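Local structure of nine-heme cytochrome c (1OFW) at residues Met30-Phe35 with His131-Ser136. The protein carries electrons through nine c-type hemes and may form part of a transmembrane redox complex that passes electrons to the cytoplasm for sulfate reduction. Numbering follows the deposited sequence.
Sequences MKPVVF and HNITPS. With HEC (heme c), chain G.
H131 binds the iron of a heme c through NE2, and its other ring nitrogen is held by K31. The H131 NE2 to iron distance is 2.0 Å; H81 is the second axial ligand, giving the bis-histidine iron of heme 5. H131 ND1 donates to the backbone K31 O at 2.7 Å. This bond is nearly straight at 163°, and the oxygen lies in the imidazole plane.

Methyl groups clamp both faces of the ring. M30 CE sits over one face, 3.8 Å from the H131 ring centroid. V33 CG2 sits over the opposite face, 3.7 Å from the H131 ring centroid. Both are CH-pi contacts. The M30 chain bends at chi2 and again at chi3 (-69°), which folds CE into the angle between the H131 ring face and the porphyrin. M30 N also donates to the heme propionate oxygen O2A at 2.8 Å.

Further along, the amide of N132 meets the backbone of V34. V34 N donates to N132 OD1 at 2.9 Å, from 20° off the carbonyl plane. N132 ND2 returns a long, weak bond to V34 O. P32 O receives two more weak bonds, from N132 N and I133 N.

Apolar contacts surround I133. Its CG2 lies against K31 CB and P32 CD, while I133 CD1 meets V34 CG2 at 3.7 Å. V15 of strand 13-16 and T162 of helix 152-164 also touch I133. At the solvent side, two waters bridge K31 NZ and I133 O, one of them bound only weakly by K31 NZ.

The contact joins the start of strand 33-36 and the residues just before it to the loop after helix 124-130. The bond to K31 O and the two methyls fix the rotation of the H131 imidazole. The carbonyl would also be expected to add electron density to the ring, and so may tend to stabilise oxidised iron.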
ATOM      1  N   MET A  30      -6.488  18.487   0.038  1.00 13.81           N
ATOM      2  CA  MET A  30      -5.416  17.673   0.601  1.00 14.52           C
ATOM      3  C   MET A  30      -4.072  18.375   0.428  1.00 16.48           C
ATOM      4  O   MET A  30      -3.918  19.273  -0.411  1.00 15.92           O
ATOM      5  CB  MET A  30      -5.324  16.316  -0.112  1.00 15.45           C
ATOM      6  CG  MET A  30      -6.599  15.490  -0.063  1.00 16.03           C
ATOM      7  SD  MET A  30      -6.948  14.835   1.584  1.00 16.45           S
ATOM      8  CE  MET A  30      -5.620  13.647   1.746  1.00 16.83           C
ATOM      9  N   LYS A  31      -3.046  17.968   1.179  1.00 15.51           N
ATOM     10  CA  LYS A  31      -1.679  18.357   0.881  1.00 14.96           C
ATOM     11  C   LYS A  31      -1.380  17.930  -0.544  1.00 16.82           C
ATOM     12  O   LYS A  31      -1.758  16.831  -0.955  1.00 15.12           O
ATOM     13  CB  LYS A  31      -0.661  17.689   1.804  1.00 15.56           C
ATOM     14  CG  LYS A  31      -0.768  18.213   3.239  1.00 17.57           C
ATOM     15  CD  LYS A  31       0.237  17.463   4.092  1.00 21.34           C
ATOM     16  CE  LYS A  31       0.281  18.041   5.493  1.00 26.11           C
ATOM     17  NZ  LYS A  31       1.334  17.290   6.255  1.00 34.70           N
ATOM     18  N   PRO A  32      -0.718  18.773  -1.340  1.00 12.72           N
ATOM     19  CA  PRO A  32      -0.264  18.307  -2.645  1.00 13.26           C
ATOM     20  C   PRO A  32       0.643  17.086  -2.566  1.00 13.26           C
ATOM     21  O   PRO A  32       1.241  16.794  -1.539  1.00 15.33           O
ATOM     22  CB  PRO A  32       0.471  19.526  -3.206  1.00 17.49           C
ATOM     23  CG  PRO A  32      -0.169  20.692  -2.507  1.00 21.30           C
ATOM     24  CD  PRO A  32      -0.441  20.189  -1.089  1.00 15.94           C
ATOM     25  N   VAL A  33       0.729  16.377  -3.668  1.00 12.30           N
ATOM     26  CA  VAL A  33       1.509  15.137  -3.803  1.00 12.26           C
ATOM     27  C   VAL A  33       2.820  15.371  -4.532  1.00 14.70           C
ATOM     28  O   VAL A  33       2.792  15.921  -5.640  1.00 15.08           O
ATOM     29  CB  VAL A  33       0.681  14.095  -4.561  1.00 12.95           C
ATOM     30  CG1 VAL A  33       1.490  12.852  -4.829  1.00 12.63           C
ATOM     31  CG2 VAL A  33      -0.594  13.751  -3.786  1.00 16.41           C
ATOM     32  N   VAL A  34       3.926  14.955  -3.931  1.00 13.06           N
ATOM     33  CA  VAL A  34       5.203  15.020  -4.643  1.00 13.07           C
ATOM     34  C   VAL A  34       5.461  13.636  -5.230  1.00 13.75           C
ATOM     35  O   VAL A  34       5.652  12.640  -4.526  1.00 15.59           O
ATOM     36  CB  VAL A  34       6.349  15.463  -3.747  1.00 13.84           C
ATOM     37  CG1 VAL A  34       7.638  15.498  -4.563  1.00 15.44           C
ATOM     38  CG2 VAL A  34       6.081  16.839  -3.151  1.00 16.57           C
ATOM     39  N   PHE A  35       5.401  13.534  -6.537  1.00 13.00           N
ATOM     40  CA  PHE A  35       5.529  12.328  -7.310  1.00 11.23           C
ATOM     41  C   PHE A  35       6.969  12.214  -7.790  1.00 14.60           C
ATOM     42  O   PHE A  35       7.470  13.140  -8.429  1.00 13.33           O
ATOM     43  CB  PHE A  35       4.560  12.368  -8.490  1.00 13.03           C
ATOM     44  CG  PHE A  35       4.699  11.185  -9.423  1.00 12.21           C
ATOM     45  CD1 PHE A  35       4.275   9.916  -9.042  1.00 12.90           C
ATOM     46  CD2 PHE A  35       5.261  11.300 -10.671  1.00 13.24           C
ATOM     47  CE1 PHE A  35       4.382   8.836  -9.861  1.00 11.87           C
ATOM     48  CE2 PHE A  35       5.357  10.199 -11.491  1.00 12.72           C
ATOM     49  CZ  PHE A  35       4.953   8.940 -11.115  1.00 11.42           C
ATOM     50  N   HIS A 131       0.205  12.281  -0.109  1.00 11.92           N
ATOM     51  CA  HIS A 131      -0.122  13.672   0.232  1.00 13.78           C
ATOM     52  C   HIS A 131       0.875  14.159   1.276  1.00 14.02           C
ATOM     53  O   HIS A 131       0.645  14.157   2.481  1.00 14.71           O
ATOM     54  CB  HIS A 131      -1.589  13.740   0.681  1.00 13.96           C
ATOM     55  CG  HIS A 131      -2.571  13.423  -0.412  1.00 14.05           C
ATOM     56  ND1 HIS A 131      -2.954  14.408  -1.331  1.00 13.24           N
ATOM     57  CD2 HIS A 131      -3.255  12.313  -0.768  1.00 13.20           C
ATOM     58  CE1 HIS A 131      -3.811  13.889  -2.180  1.00 11.76           C
ATOM     59  NE2 HIS A 131      -4.028  12.610  -1.877  1.00 12.99           N
ATOM     60  N   ASN A 132       2.046  14.496   0.755  1.00 18.01           N
ATOM     61  CA  ASN A 132       3.321  14.444   1.473  1.00 19.25           C
ATOM     62  C   ASN A 132       4.155  15.698   1.333  1.00 18.15           C
ATOM     63  O   ASN A 132       5.361  15.645   1.644  1.00 23.34           O
ATOM     64  CB  ASN A 132       4.086  13.227   0.920  1.00 18.89           C
ATOM     65  CG  ASN A 132       4.502  13.329  -0.528  1.00 21.27           C
ATOM     66  OD1 ASN A 132       4.359  14.349  -1.178  1.00 16.09           O
ATOM     67  ND2 ASN A 132       5.051  12.282  -1.128  1.00 23.12           N
ATOM     68  N   ILE A 133       3.625  16.804   0.893  1.00 18.97           N
ATOM     69  CA  ILE A 133       4.397  18.030   0.658  1.00 19.99           C
ATOM     70  C   ILE A 133       5.183  18.576   1.832  1.00 21.75           C
ATOM     71  O   ILE A 133       4.746  18.555   2.977  1.00 21.48           O
ATOM     72  CB  ILE A 133       3.472  19.205   0.213  1.00 20.09           C
ATOM     73  CG1 ILE A 133       4.287  20.351  -0.404  1.00 20.70           C
ATOM     74  CG2 ILE A 133       2.596  19.733   1.340  1.00 20.45           C
ATOM     75  CD1 ILE A 133       4.980  20.013  -1.690  1.00 19.01           C
ATOM     76  N   THR A 134       6.329  19.197   1.506  1.00 19.85           N
ATOM     77  CA  THR A 134       7.132  19.878   2.490  1.00 21.08           C
ATOM     78  C   THR A 134       6.348  20.962   3.229  1.00 25.53           C
ATOM     79  O   THR A 134       5.574  21.716   2.653  1.00 23.05           O
ATOM     80  CB  THR A 134       8.409  20.526   1.924  1.00 22.49           C
ATOM     81  OG1 THR A 134       9.004  21.349   2.944  1.00 26.11           O
ATOM     82  CG2 THR A 134       8.090  21.445   0.755  1.00 23.27           C
ATOM     83  N   PRO A 135       6.550  21.063   4.551  1.00 31.33           N
ATOM     84  CA  PRO A 135       5.941  22.165   5.302  1.00 30.62           C
ATOM     85  C   PRO A 135       6.368  23.527   4.829  1.00 26.83           C
ATOM     86  O   PRO A 135       5.721  24.522   5.133  1.00 33.32           O
ATOM     87  CB  PRO A 135       6.494  21.974   6.721  1.00 37.03           C
ATOM     88  CG  PRO A 135       6.750  20.504   6.799  1.00 40.07           C
ATOM     89  CD  PRO A 135       7.303  20.148   5.441  1.00 35.41           C
ATOM     90  N   SER A 136       7.429  23.634   4.055  1.00 29.75           N
ATOM     91  CA  SER A 136       7.882  24.931   3.568  1.00 28.11           C
ATOM     92  C   SER A 136       6.994  25.577   2.521  1.00 32.85           C
ATOM     93  O   SER A 136       7.024  26.796   2.296  1.00 31.09           O
ATOM     94  CB  SER A 136       9.291  24.740   2.979  1.00 32.52           C
ATOM     95  OG  SER A 136      10.144  24.226   3.991  1.00 34.84           O
TER
HETATM   96 FE   HEC G1298      -5.271  11.406  -2.919  1.00 13.18          FE
HETATM   97  CHA HEC G1298      -5.816  13.972  -5.124  1.00 13.46           C
HETATM   98  CHB HEC G1298      -7.950  12.451  -1.088  1.00 13.40           C
HETATM   99  CHC HEC G1298      -4.779   8.829  -0.741  1.00 12.89           C
HETATM  100  CHD HEC G1298      -2.623  10.356  -4.802  1.00 12.48           C
HETATM  101  NA  HEC G1298      -6.605  12.881  -3.113  1.00 12.87           N
HETATM  102  C1A HEC G1298      -6.723  13.855  -4.115  1.00 13.33           C
HETATM  103  C2A HEC G1298      -7.937  14.620  -3.942  1.00 14.61           C
HETATM  104  C3A HEC G1298      -8.514  14.181  -2.816  1.00 15.18           C
HETATM  105  C4A HEC G1298      -7.688  13.104  -2.274  1.00 13.81           C
HETATM  106  CMA HEC G1298      -9.810  14.674  -2.144  1.00 17.17           C
HETATM  107  CAA HEC G1298      -8.424  15.695  -4.923  1.00 13.88           C
HETATM  108  CBA HEC G1298      -7.737  17.061  -4.721  1.00 15.13           C
HETATM  109  CGA HEC G1298      -8.056  17.734  -3.402  1.00 17.88           C
HETATM  110  O1A HEC G1298      -9.274  17.992  -3.154  1.00 19.88           O
HETATM  111  O2A HEC G1298      -7.100  18.030  -2.645  1.00 17.77           O
HETATM  112  NB  HEC G1298      -6.178  10.790  -1.253  1.00 13.67           N
HETATM  113  C1B HEC G1298      -7.241  11.376  -0.587  1.00 14.93           C
HETATM  114  C2B HEC G1298      -7.468  10.699   0.675  1.00 13.11           C
HETATM  115  C3B HEC G1298      -6.583   9.678   0.742  1.00 13.10           C
HETATM  116  C4B HEC G1298      -5.787   9.726  -0.458  1.00 13.34           C
HETATM  117  CMB HEC G1298      -8.510  11.157   1.712  1.00 15.78           C
HETATM  118  CAB HEC G1298      -6.350   8.641   1.846  1.00 12.75           C
HETATM  119  CBB HEC G1298      -7.693   7.934   2.218  1.00 14.45           C
HETATM  120  NC  HEC G1298      -3.947   9.929  -2.783  1.00 12.35           N
HETATM  121  C1C HEC G1298      -3.907   8.951  -1.806  1.00 12.70           C
HETATM  122  C2C HEC G1298      -2.806   8.067  -2.067  1.00 11.95           C
HETATM  123  C3C HEC G1298      -2.192   8.492  -3.193  1.00 11.82           C
HETATM  124  C4C HEC G1298      -2.922   9.641  -3.650  1.00 10.44           C
HETATM  125  CMC HEC G1298      -2.449   6.899  -1.123  1.00 11.44           C
HETATM  126  CAC HEC G1298      -0.898   7.972  -3.847  1.00 11.02           C
HETATM  127  CBC HEC G1298      -0.935   6.459  -4.159  1.00 13.46           C
HETATM  128  ND  HEC G1298      -4.380  12.048  -4.588  1.00 12.99           N
HETATM  129  C1D HEC G1298      -3.253  11.520  -5.176  1.00 12.41           C
HETATM  130  C2D HEC G1298      -2.805  12.392  -6.251  1.00 15.02           C
HETATM  131  C3D HEC G1298      -3.675  13.414  -6.311  1.00 13.90           C
HETATM  132  C4D HEC G1298      -4.693  13.186  -5.323  1.00 13.72           C
HETATM  133  CMD HEC G1298      -1.561  12.137  -7.136  1.00 15.41           C
HETATM  134  CAD HEC G1298      -3.601  14.633  -7.258  1.00 12.98           C
HETATM  135  CBD HEC G1298      -2.717  15.746  -6.619  1.00 12.77           C
HETATM  136  CGD HEC G1298      -3.443  16.558  -5.586  1.00 15.79           C
HETATM  137  O1D HEC G1298      -3.012  16.687  -4.396  1.00 14.61           O
HETATM  138  O2D HEC G1298      -4.499  17.131  -5.968  1.00 14.54           O
HETATM  139  O   HOH W   1       3.711  16.560   4.653  1.00 33.38           O
HETATM  140  O   HOH W   2       3.512  19.447   5.125  1.00 46.70           O